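Local coordinates for protein cGAS/DncV-like nucleotidyltransferase in E. coli homolog (Elizabethkingia meningoseptica ATCC 13253 = NBRC 12535, PDB 6E0O) that synthesises cyclic nucleotide second messengers, probably cyclic di-AMP and cyclic di-GMP with magnesium as cofactor, in a CBASS defence against bacteriophage, at residues A[108-111]-A[116-119]; A[111-116]-A[124-129]. All coordinates share one frame; numbering follows the deposited sequence.

Contact 1 of 2, residues A[108-111]-A[116-119]; sequences ALRN and SVER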
loop_
_atom_site.group_PDB
_atom_site.type_symbol
_atom_site.label_atom_id
_atom_site.label_comp_id
_atom_site.label_asym_id
_atom_site.label_seq_id
_atom_site.Cartn_x
_atom_site.Cartn_y
_atom_site.Cartn_z
ATOM N N ALA A 108 -23.849 -7.917 2.453
ATOM C CA ALA A 108 -23.381 -9.191 1.923
ATOM C C ALA A 108 -22.391 -9.837 2.878
ATOM O O ALA A 108 -22.433 -11.051 3.102
ATOM C CB ALA A 108 -22.742 -8.978 0.549
ATOM N N LEU A 109 -21.498 -9.033 3.457
ATOM C CA LEU A 109 -20.501 -9.564 4.373
ATOM C C LEU A 109 -21.129 -9.949 5.705
ATOM O O LEU A 109 -20.829 -11.016 6.251
ATOM C CB LEU A 109 -19.381 -8.542 4.539
ATOM C CG LEU A 109 -18.575 -8.276 3.260
ATOM C CD1 LEU A 109 -17.686 -7.050 3.428
ATOM C CD2 LEU A 109 -17.740 -9.496 2.904
ATOM N N ARG A 110 -22.022 -9.114 6.232
ATOM C CA ARG A 110 -22.633 -9.422 7.521
ATOM C C ARG A 110 -23.479 -10.691 7.454
ATOM O O ARG A 110 -23.554 -11.443 8.434
ATOM C CB ARG A 110 -23.496 -8.249 7.977
ATOM C CG ARG A 110 -23.960 -8.388 9.407
ATOM C CD ARG A 110 -24.499 -7.123 10.024
ATOM N NE ARG A 110 -23.711 -5.953 9.777
ATOM C CZ ARG A 110 -22.607 -5.745 10.456
ATOM N NH1 ARG A 110 -21.880 -4.671 10.250
ATOM N NH2 ARG A 110 -22.220 -6.649 11.356
ATOM N N ASN A 111 -24.108 -10.961 6.306
ATOM C CA ASN A 111 -24.933 -12.159 6.205
ATOM C C ASN A 111 -24.117 -13.411 6.461
ATOM O O ASN A 111 -24.664 -14.402 6.953
ATOM C CB ASN A 111 -25.585 -12.262 4.828
ATOM C CG ASN A 111 -26.709 -11.291 4.647
ATOM O OD1 ASN A 111 -27.297 -10.827 5.624
ATOM N ND2 ASN A 111 -27.031 -10.982 3.398
ATOM N N SER A 116 -18.254 -10.342 12.997
ATOM C CA SER A 116 -16.904 -9.990 12.580
ATOM C C SER A 116 -16.852 -8.797 11.633
ATOM O O SER A 116 -15.754 -8.323 11.322
ATOM C CB SER A 116 -16.236 -11.183 11.894
ATOM O OG SER A 116 -16.105 -12.287 12.779
ATOM N N VAL A 117 -17.990 -8.304 11.165
ATOM C CA VAL A 117 -18.027 -7.232 10.178
ATOM C C VAL A 117 -18.114 -5.895 10.895
ATOM O O VAL A 117 -19.002 -5.682 11.730
ATOM C CB VAL A 117 -19.213 -7.420 9.215
ATOM C CG1 VAL A 117 -19.277 -6.269 8.229
ATOM C CG2 VAL A 117 -19.079 -8.736 8.486
ATOM N N GLU A 118 -17.206 -4.981 10.548
ATOM C CA GLU A 118 -17.191 -3.641 11.118
ATOM C C GLU A 118 -16.995 -2.633 9.996
ATOM O O GLU A 118 -15.984 -2.669 9.291
ATOM C CB GLU A 118 -16.070 -3.502 12.151
ATOM C CG GLU A 118 -16.162 -4.500 13.290
ATOM C CD GLU A 118 -15.045 -4.343 14.302
ATOM O OE1 GLU A 118 -14.998 -5.135 15.265
ATOM O OE2 GLU A 118 -14.212 -3.426 14.136
ATOM N N ARG A 119 -17.945 -1.725 9.843
ATOM C CA ARG A 119 -17.798 -0.664 8.863
ATOM C C ARG A 119 -16.728 0.314 9.323
ATOM O O ARG A 119 -16.707 0.732 10.485
ATOM C CB ARG A 119 -19.122 0.060 8.685
ATOM C CG ARG A 119 -19.033 1.189 7.698
ATOM C CD ARG A 119 -20.399 1.686 7.335
ATOM N NE ARG A 119 -20.340 2.816 6.420
ATOM C CZ ARG A 119 -21.149 2.970 5.380
ATOM N NH1 ARG A 119 -22.056 2.040 5.099
ATOM N NH2 ARG A 119 -21.030 4.036 4.603
#

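Contact 2 of 2, residues A[111-116]-A[124-129]; sequences NVFTTS and IQVNGN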
loop_
_atom_site.group_PDB
_atom_site.type_symbol
_atom_site.label_atom_id
_atom_site.label_comp_id
_atom_site.label_asym_id
_atom_site.label_seq_id
_atom_site.Cartn_x
_atom_site.Cartn_y
_atom_site.Cartn_z
ATOM N N ASN A 111 -24.108 -10.961 6.306
ATOM C CA ASN A 111 -24.933 -12.159 6.205
ATOM C C ASN A 111 -24.117 -13.411 6.461
ATOM O O ASN A 111 -24.664 -14.402 6.953
ATOM C CB ASN A 111 -25.585 -12.262 4.828
ATOM C CG ASN A 111 -26.709 -11.291 4.647
ATOM O OD1 ASN A 111 -27.297 -10.827 5.624
ATOM N ND2 ASN A 111 -27.031 -10.982 3.398
ATOM N N VAL A 112 -22.822 -13.377 6.140
ATOM C CA VAL A 112 -21.927 -14.526 6.282
ATOM C C VAL A 112 -21.094 -14.442 7.548
ATOM O O VAL A 112 -20.971 -15.418 8.285
ATOM C CB VAL A 112 -21.021 -14.657 5.039
ATOM C CG1 VAL A 112 -19.937 -15.721 5.268
ATOM C CG2 VAL A 112 -21.852 -14.967 3.809
ATOM N N PHE A 113 -20.487 -13.288 7.802
ATOM C CA PHE A 113 -19.499 -13.148 8.864
ATOM C C PHE A 113 -20.056 -12.494 10.119
ATOM O O PHE A 113 -19.312 -12.337 11.095
ATOM C CB PHE A 113 -18.295 -12.350 8.350
ATOM C CG PHE A 113 -17.643 -12.955 7.149
ATOM C CD1 PHE A 113 -16.848 -14.068 7.280
ATOM C CD2 PHE A 113 -17.819 -12.410 5.889
ATOM C CE1 PHE A 113 -16.242 -14.631 6.179
ATOM C CE2 PHE A 113 -17.212 -12.969 4.781
ATOM C CZ PHE A 113 -16.436 -14.084 4.928
ATOM N N THR A 114 -21.332 -12.102 10.098
ATOM C CA THR A 114 -22.067 -11.554 11.234
ATOM C C THR A 114 -21.227 -10.584 12.053
ATOM O O THR A 114 -20.845 -9.520 11.549
ATOM C CB THR A 114 -22.718 -12.668 12.072
ATOM O OG1 THR A 114 -21.730 -13.430 12.775
ATOM C CG2 THR A 114 -23.528 -13.613 11.175
ATOM N N THR A 115 -20.931 -10.934 13.303
ATOM C CA THR A 115 -20.346 -9.984 14.239
ATOM C C THR A 115 -18.897 -9.640 13.929
ATOM O O THR A 115 -18.363 -8.717 14.550
ATOM C CB THR A 115 -20.462 -10.535 15.661
ATOM O OG1 THR A 115 -19.830 -11.820 15.723
ATOM C CG2 THR A 115 -21.924 -10.668 16.057
ATOM N N SER A 116 -18.254 -10.342 12.997
ATOM C CA SER A 116 -16.904 -9.990 12.580
ATOM C C SER A 116 -16.852 -8.797 11.633
ATOM O O SER A 116 -15.754 -8.323 11.322
ATOM C CB SER A 116 -16.236 -11.183 11.894
ATOM O OG SER A 116 -16.105 -12.287 12.779
ATOM N N ILE A 124 -14.949 -1.889 4.503
ATOM C CA ILE A 124 -15.650 -2.757 5.442
ATOM C C ILE A 124 -14.624 -3.766 5.952
ATOM O O ILE A 124 -14.053 -4.534 5.170
ATOM C CB ILE A 124 -16.838 -3.482 4.792
ATOM C CG1 ILE A 124 -17.804 -2.529 4.087
ATOM C CG2 ILE A 124 -17.520 -4.317 5.863
ATOM C CD1 ILE A 124 -18.492 -1.539 4.977
ATOM N N GLN A 125 -14.386 -3.776 7.254
ATOM C CA GLN A 125 -13.442 -4.715 7.837
ATOM C C GLN A 125 -14.155 -6.010 8.175
ATOM O O GLN A 125 -15.253 -6.000 8.736
ATOM C CB GLN A 125 -12.836 -4.112 9.101
ATOM C CG GLN A 125 -11.752 -4.925 9.751
ATOM C CD GLN A 125 -11.128 -4.176 10.909
ATOM O OE1 GLN A 125 -11.400 -4.473 12.067
ATOM N NE2 GLN A 125 -10.310 -3.183 10.599
ATOM N N VAL A 126 -13.523 -7.120 7.828
ATOM C CA VAL A 126 -13.980 -8.448 8.213
ATOM C C VAL A 126 -12.899 -9.028 9.120
ATOM O O VAL A 126 -11.839 -9.456 8.653
ATOM C CB VAL A 126 -14.256 -9.350 7.007
ATOM C CG1 VAL A 126 -14.787 -10.689 7.501
ATOM C CG2 VAL A 126 -15.225 -8.689 6.025
ATOM N N ASN A 127 -13.159 -9.041 10.421
ATOM C CA ASN A 127 -12.168 -9.500 11.377
ATOM C C ASN A 127 -11.888 -10.983 11.183
ATOM O O ASN A 127 -12.799 -11.781 10.939
ATOM C CB ASN A 127 -12.657 -9.216 12.787
ATOM C CG ASN A 127 -12.681 -7.734 13.083
ATOM O OD1 ASN A 127 -13.670 -7.200 13.564
ATOM N ND2 ASN A 127 -11.573 -7.066 12.801
ATOM N N GLY A 128 -10.612 -11.338 11.284
ATOM C CA GLY A 128 -10.174 -12.702 11.099
ATOM C C GLY A 128 -10.407 -13.558 12.333
ATOM O O GLY A 128 -11.096 -13.187 13.283
ATOM N N ASN A 129 -9.818 -14.746 12.297
ATOM C CA ASN A 129 -9.957 -15.721 13.370
ATOM C C ASN A 129 -8.773 -16.671 13.277
ATOM O O ASN A 129 -7.785 -16.386 12.590
ATOM C CB ASN A 129 -11.333 -16.395 13.302
ATOM C CG ASN A 129 -11.558 -17.138 12.005
ATOM O OD1 ASN A 129 -10.626 -17.640 11.395
ATOM N ND2 ASN A 129 -12.808 -17.206 11.575
HETATM O O HOH W 1 -13.792 -13.261 13.799
#

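Contact 1 of 2, residues A[108-111]-A[116-119]
The backbones of 108-111 and 116-119 come closest at Arg110 and Val117, whose CA atoms lie 5.8 Å apart, a helix-to-strand approach at the start of the first hairpin strand. Val117 meets Leu109 and Arg110, using a different methyl for each. Its CG2 lies against the helix backbone, 3.6 Å from the carbonyl oxygen O of Leu109, while CB of Leu109 packs 4.0 Å from the same methyl. CG1, anti to the backbone N of Val117 (chi1 178°), lies instead over one face of the Arg110 guanidinium, 3.7 Å from Arg110 NH1. The arginine chain is extended until it bends at chi3 (-45°), and this turns its end back toward the strand. There NH1 and NH2 of Arg110 share the carbonyl O of Val117, each 3.4 Å away and with an N-H...O angle of 144° in each case; both bonds are weak. The stronger polar partner of NH1 is Glu106, one helical turn earlier, in a salt bridge. Leu109 continues inward to Ile124 and Val126 of strand 124-126 and to Ile30 and Leu34 of helix 21-38, so helix 98-113 lies against both hairpin strands and a second helix.

Contact 2 of 2, residues A[111-116]-A[124-129]
Phe113 has its ring filled on both faces by valine methyls: Val126 CG1 on one, Val112 CG1 on the opposite. The ring belongs to the last residue of helix 98-113, which is followed by a type II' beta turn, with positive phi at Thr114 and a bond from Ser116 N to Phe113 O of 3.0 Å, and the chain then enters a beta hairpin, the antiparallel pair 117-119 and 124-126. Val126 CG1 makes a CH-pi contact, 3.9 Å from the centroid of the Phe113 ring and 20° off the ring normal; its closest ring atom is Phe113 CG at 3.7 Å, so the methyl sits toward the rim. Val112 CG1 lies over the ring centre, 3.7 Å above the plane of Phe113. Ile30 and Ala33 of helix 21-38, together with Arg132, add further packing around the phenyl group. With CG1 anti to its backbone N (chi1 -177°), Val126 presents that methyl to the aromatic face, and the two side chains cross at about a right angle. Alongside, Asn127 N donates to Ser116 O over 2.8 Å with an almost straight N-H (174°), although the donor is tilted out of the carbonyl plane. Ser116 O also receives a CA-H...O contact from Val126 CA at 3.6 Å, so this oxygen is approached by two consecutive residues. Just beyond the strand pair a water links the two segments, hydrogen-bonded to Ser116 OG at 2.7 Å and donating to Gly128 O, also at 2.7 Å.

In the fold
Contacts 1 and 2 have centres about 5 Å apart and share Asn111 and Ser116. Along the chain helix 98-113 comes first, then the turn, strand 117-119 and strand 124-126; contact 1 joins the helix to the first strand and contact 2 joins its C-terminal end to the second. Direct evidence of continuity is the probable hydrogen bond between Glu118 O and Gln125 N (2.8 Å) and the packing of Ile124 CG2 on Val117 CG1 (3.5 Å). Strand 124-126 then pairs with strand 135-147, which carries Asp136, one of the probable magnesium ligands, so the hairpin extends the sheet of the nucleotidyltransferase domain beside that strand.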